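Local coordinates for cytoplasmic protein (Cryptococcus neoformans var. grubii serotype A, PDB 7LPO) that probably hydrolyses the beta-glucosidic bond of steryl glucosides, as a glycoside hydrolase of family 5, at residues A[274-279]-A[297-302]; A[301-306]-A[364-369]. All coordinates share one frame; numbering follows the deposited sequence.

Contact 1: A[274-279]-A[297-302]; sequences EGLIGC and PTPIEG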
loop_
_atom_site.group_PDB
_atom_site.type_symbol
_atom_site.label_atom_id
_atom_site.label_comp_id
_atom_site.label_asym_id
_atom_site.label_seq_id
_atom_site.Cartn_x
_atom_site.Cartn_y
_atom_site.Cartn_z
ATOM N N GLU A 274 6.015 13.110 4.142
ATOM C CA GLU A 274 5.734 14.487 4.528
ATOM C C GLU A 274 7.001 15.323 4.643
ATOM O O GLU A 274 6.915 16.533 4.871
ATOM C CB GLU A 274 4.970 14.523 5.862
ATOM C CG GLU A 274 3.930 13.418 6.007
ATOM C CD GLU A 274 2.918 13.669 7.137
ATOM O OE1 GLU A 274 1.783 13.141 7.048
ATOM O OE2 GLU A 274 3.255 14.388 8.109
ATOM N N GLY A 275 8.169 14.705 4.494
ATOM C CA GLY A 275 9.417 15.419 4.683
ATOM C C GLY A 275 9.468 16.139 6.010
ATOM O O GLY A 275 9.099 15.601 7.057
ATOM N N LEU A 276 9.930 17.381 5.977
ATOM C CA LEU A 276 9.990 18.209 7.168
ATOM C C LEU A 276 8.767 19.099 7.331
ATOM O O LEU A 276 8.716 19.890 8.276
ATOM C CB LEU A 276 11.252 19.061 7.127
ATOM C CG LEU A 276 12.535 18.245 7.296
ATOM C CD1 LEU A 276 13.747 19.092 7.001
ATOM C CD2 LEU A 276 12.601 17.661 8.704
ATOM N N ILE A 277 7.781 18.978 6.440
ATOM C CA ILE A 277 6.644 19.887 6.442
ATOM C C ILE A 277 5.839 19.690 7.717
ATOM O O ILE A 277 5.427 18.570 8.045
ATOM C CB ILE A 277 5.760 19.648 5.213
ATOM C CG1 ILE A 277 6.505 19.954 3.918
ATOM C CG2 ILE A 277 4.517 20.495 5.306
ATOM C CD1 ILE A 277 5.865 19.297 2.706
ATOM N N GLY A 278 5.589 20.782 8.427
ATOM C CA GLY A 278 4.884 20.717 9.684
ATOM C C GLY A 278 5.752 20.443 10.884
ATOM O O GLY A 278 5.226 20.374 11.998
ATOM N N CYS A 279 7.061 20.282 10.703
ATOM C CA CYS A 279 7.929 20.078 11.853
ATOM C C CYS A 279 7.822 21.281 12.775
ATOM O O CYS A 279 7.986 22.423 12.339
ATOM C CB CYS A 279 9.380 19.880 11.421
ATOM S SG CYS A 279 10.471 19.528 12.839
ATOM N N PRO A 297 18.651 10.301 14.289
ATOM C CA PRO A 297 19.039 11.713 14.418
ATOM C C PRO A 297 17.815 12.618 14.360
ATOM O O PRO A 297 16.854 12.352 13.635
ATOM C CB PRO A 297 19.979 11.955 13.230
ATOM C CG PRO A 297 19.827 10.788 12.325
ATOM C CD PRO A 297 19.226 9.641 13.102
ATOM N N THR A 298 17.836 13.670 15.177
ATOM C CA THR A 298 16.870 14.746 15.041
ATOM C C THR A 298 17.070 15.414 13.683
ATOM O O THR A 298 18.108 15.225 13.045
ATOM C CB THR A 298 17.065 15.760 16.161
ATOM O OG1 THR A 298 18.363 16.360 16.037
ATOM C CG2 THR A 298 16.964 15.075 17.526
ATOM N N PRO A 299 16.101 16.205 13.216
ATOM C CA PRO A 299 16.313 16.915 11.938
ATOM C C PRO A 299 17.614 17.708 11.894
ATOM O O PRO A 299 18.343 17.633 10.896
ATOM C CB PRO A 299 15.073 17.817 11.828
ATOM C CG PRO A 299 14.011 17.068 12.584
ATOM C CD PRO A 299 14.735 16.397 13.741
ATOM N N ILE A 300 17.954 18.433 12.961
ATOM C CA ILE A 300 19.168 19.244 12.922
ATOM C C ILE A 300 20.410 18.361 13.030
ATOM O O ILE A 300 21.429 18.620 12.377
ATOM C CB ILE A 300 19.138 20.326 14.018
ATOM C CG1 ILE A 300 20.379 21.216 13.913
ATOM C CG2 ILE A 300 19.070 19.694 15.397
ATOM C CD1 ILE A 300 20.491 21.970 12.623
ATOM N N GLU A 301 20.352 17.299 13.840
ATOM C CA GLU A 301 21.475 16.367 13.876
ATOM C C GLU A 301 21.723 15.756 12.502
ATOM O O GLU A 301 22.873 15.533 12.116
ATOM C CB GLU A 301 21.236 15.267 14.907
ATOM C CG GLU A 301 21.370 15.730 16.349
ATOM C CD GLU A 301 21.127 14.605 17.359
ATOM O OE1 GLU A 301 20.351 13.664 17.056
ATOM O OE2 GLU A 301 21.719 14.661 18.463
ATOM N N GLY A 302 20.658 15.470 11.750
ATOM C CA GLY A 302 20.831 14.880 10.434
ATOM C C GLY A 302 21.450 15.843 9.438
ATOM O O GLY A 302 22.245 15.438 8.585
#
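With CG anti to its own carbonyl carbon (chi1 -69°), Leu276 reaches out of its loop toward Pro299; chi2 of 170° sends CD1 on along the extended chain and leaves CD2 as the side branch that meets the proline ring. Leu276 CD2 lies 4.0 Å from Pro299 CB and 4.2 Å from Pro299 CG, the two side chains crossing at a slant. Cys279 comes from the same loop: its SG, anti to the backbone N (chi1 -177°), stands 4.3 Å from Pro299 CG, a looser apolar approach. Two overlapping beta turns present both groups, a type II' turn from Glu274 to Ile277 and a type II turn from Leu276 to Cys279, with Gly275 and Gly278 at positive phi. Pro299 is the first residue of helix 299-306, whose start is a capping box. Glu301 N donates to Thr298 OG1 (3.1 Å), and Thr298 N returns a bond to Glu301 OE1 (3.1 Å), meeting the carboxylate on its anti side and somewhat out of its plane. The box closes the first turn, where Pro299 follows the N-cap residue Thr298; proline is at home there because a first turn needs no N-H from it. Gln209 of helix 206-221 touches both Leu276 and Pro299, and Leu282 also packs on Pro299. At the start of the 274-279 segment, Glu274 forms a salt bridge with Arg433.

Contact 2: A[301-306]-A[364-369]; sequences EGMRLG and GTCIWA
Met303 and Trp368 make the close part of this contact. As the methionine leaves helix 299-306, chi1 of -69° sets CG beside the backbone N and the chain beyond CG is extended, so that its methyl end reaches CD1 and CG of the indole obliquely, crossing the tryptophan side chain at about a right angle. Met303 CE lies 3.7 Å from Trp368 CD1 and 3.9 Å from Trp368 CG, and Met303 SD is 4.1 Å from Trp368 CB. The sulfur sits 5.2 Å from the centroid of the five-membered ring and 58° off its normal, an oblique Met-aromatic contact. The indole is held by neighbours too: Ile367 CG2 rests over one face near the rim, NE1 is hydrogen-bonded to Thr210 OG1, and Phe387 meets it edge to face.

Packing is looser toward Cys366, where Met303 CG and Cys366 SG are 4.4 Å apart. Cys366 is the N-cap residue of the short, weakly bonded helix 367-370, and its SG accepts from Ala369 N over 3.5 Å, in a nearly straight bond of 169°. Trp374 backs this side, touching both Met303 and Cys366. Arg304 points away from 364-369, is partly exposed and bonds through NH2 to Ser379 O; Thr365 likewise turns away from helix 299-306. The contact joins two short helices in the excursions that follow the barrel strand 263-267. Between the segments the attraction is probably mainly dispersive, with the polarisable sulfurs contributing, while the polar groups of Trp368 and Cys366 are satisfied by partners other than the helix they face.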
loop_
_atom_site.group_PDB
_atom_site.type_symbol
_atom_site.label_atom_id
_atom_site.label_comp_id
_atom_site.label_asym_id
_atom_site.label_seq_id
_atom_site.Cartn_x
_atom_site.Cartn_y
_atom_site.Cartn_z
ATOM N N GLU A 301 20.352 17.299 13.840
ATOM C CA GLU A 301 21.475 16.367 13.876
ATOM C C GLU A 301 21.723 15.756 12.502
ATOM O O GLU A 301 22.873 15.533 12.116
ATOM C CB GLU A 301 21.236 15.267 14.907
ATOM C CG GLU A 301 21.370 15.730 16.349
ATOM C CD GLU A 301 21.127 14.605 17.359
ATOM O OE1 GLU A 301 20.351 13.664 17.056
ATOM O OE2 GLU A 301 21.719 14.661 18.463
ATOM N N GLY A 302 20.658 15.470 11.750
ATOM C CA GLY A 302 20.831 14.880 10.434
ATOM C C GLY A 302 21.450 15.843 9.438
ATOM O O GLY A 302 22.245 15.438 8.585
ATOM N N MET A 303 21.088 17.127 9.532
ATOM C CA MET A 303 21.705 18.149 8.697
ATOM C C MET A 303 23.192 18.293 9.007
ATOM O O MET A 303 24.014 18.406 8.091
ATOM C CB MET A 303 20.986 19.484 8.896
ATOM C CG MET A 303 19.559 19.521 8.344
ATOM S SD MET A 303 18.648 21.004 8.842
ATOM C CE MET A 303 17.009 20.614 8.222
ATOM N N ARG A 304 23.558 18.306 10.290
ATOM C CA ARG A 304 24.976 18.339 10.639
ATOM C C ARG A 304 25.694 17.116 10.097
ATOM O O ARG A 304 26.817 17.217 9.588
ATOM C CB ARG A 304 25.158 18.413 12.151
ATOM C CG ARG A 304 24.719 19.725 12.777
ATOM C CD ARG A 304 24.535 19.534 14.266
ATOM N NE ARG A 304 24.019 20.726 14.931
ATOM C CZ ARG A 304 23.371 20.706 16.091
ATOM N NH1 ARG A 304 23.152 19.549 16.706
ATOM N NH2 ARG A 304 22.940 21.842 16.629
ATOM N N LEU A 305 25.064 15.946 10.210
ATOM C CA LEU A 305 25.641 14.740 9.629
ATOM C C LEU A 305 25.792 14.881 8.120
ATOM O O LEU A 305 26.788 14.441 7.539
ATOM C CB LEU A 305 24.762 13.532 9.971
ATOM C CG LEU A 305 24.809 13.035 11.419
ATOM C CD1 LEU A 305 23.711 11.983 11.663
ATOM C CD2 LEU A 305 26.157 12.453 11.750
ATOM N N GLY A 306 24.791 15.464 7.461
ATOM C CA GLY A 306 24.862 15.653 6.025
ATOM C C GLY A 306 25.943 16.620 5.589
ATOM O O GLY A 306 26.269 16.667 4.398
ATOM N N GLY A 364 26.930 21.249 -3.000
ATOM C CA GLY A 364 28.013 20.849 -2.131
ATOM C C GLY A 364 27.927 21.374 -0.721
ATOM O O GLY A 364 28.900 21.259 0.025
ATOM N N THR A 365 26.804 21.968 -0.342
ATOM C CA THR A 365 26.583 22.447 1.012
ATOM C C THR A 365 25.102 22.261 1.314
ATOM O O THR A 365 24.297 22.008 0.415
ATOM C CB THR A 365 27.049 23.900 1.154
ATOM O OG1 THR A 365 26.967 24.309 2.522
ATOM C CG2 THR A 365 26.219 24.827 0.302
ATOM N N CYS A 366 24.746 22.358 2.593
ATOM C CA CYS A 366 23.376 22.082 3.007
ATOM C C CYS A 366 22.415 23.098 2.411
ATOM O O CYS A 366 22.591 24.312 2.575
ATOM C CB CYS A 366 23.260 22.098 4.531
ATOM S SG CYS A 366 21.598 21.761 5.140
ATOM N N ILE A 367 21.378 22.594 1.733
ATOM C CA ILE A 367 20.399 23.475 1.112
ATOM C C ILE A 367 19.527 24.165 2.154
ATOM O O ILE A 367 19.003 25.256 1.893
ATOM C CB ILE A 367 19.559 22.677 0.093
ATOM C CG1 ILE A 367 18.802 23.622 -0.844
ATOM C CG2 ILE A 367 18.590 21.726 0.788
ATOM C CD1 ILE A 367 19.725 24.528 -1.679
ATOM N N TRP A 368 19.388 23.582 3.350
ATOM C CA TRP A 368 18.570 24.208 4.388
ATOM C C TRP A 368 19.331 25.316 5.097
ATOM O O TRP A 368 18.758 26.368 5.403
ATOM C CB TRP A 368 18.087 23.145 5.368
ATOM C CG TRP A 368 17.330 22.087 4.640
ATOM C CD1 TRP A 368 17.620 20.758 4.583
ATOM C CD2 TRP A 368 16.167 22.281 3.822
ATOM N NE1 TRP A 368 16.711 20.110 3.778
ATOM C CE2 TRP A 368 15.802 21.023 3.311
ATOM C CE3 TRP A 368 15.400 23.397 3.479
ATOM C CZ2 TRP A 368 14.698 20.849 2.488
ATOM C CZ3 TRP A 368 14.312 23.226 2.660
ATOM C CH2 TRP A 368 13.968 21.963 2.172
ATOM N N ALA A 369 20.629 25.110 5.328
ATOM C CA ALA A 369 21.482 26.213 5.754
ATOM C C ALA A 369 21.456 27.336 4.728
ATOM O O ALA A 369 21.433 28.520 5.085
ATOM C CB ALA A 369 22.915 25.719 5.963
#

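From the N terminus, the chain leaves strand 263-267, makes the turns of 274-279 and comes back at 297-302, so contact 1 closes a short loop with 17 residues between its segments. The helix begun there runs straight into contact 2, whose second segment returns only after 57 residues that include strands 311-319 and 322-331. The two loops therefore follow one another rather than nest, sharing Glu301 and Gly302 on helix 299-306. They also touch directly: Leu276 CD1 lies 3.8 Å from Met303 CE, linking the two side-chain clusters. Between them they join the 274-279 turns, helix 299-306 and helix 367-370 beside helix 206-221.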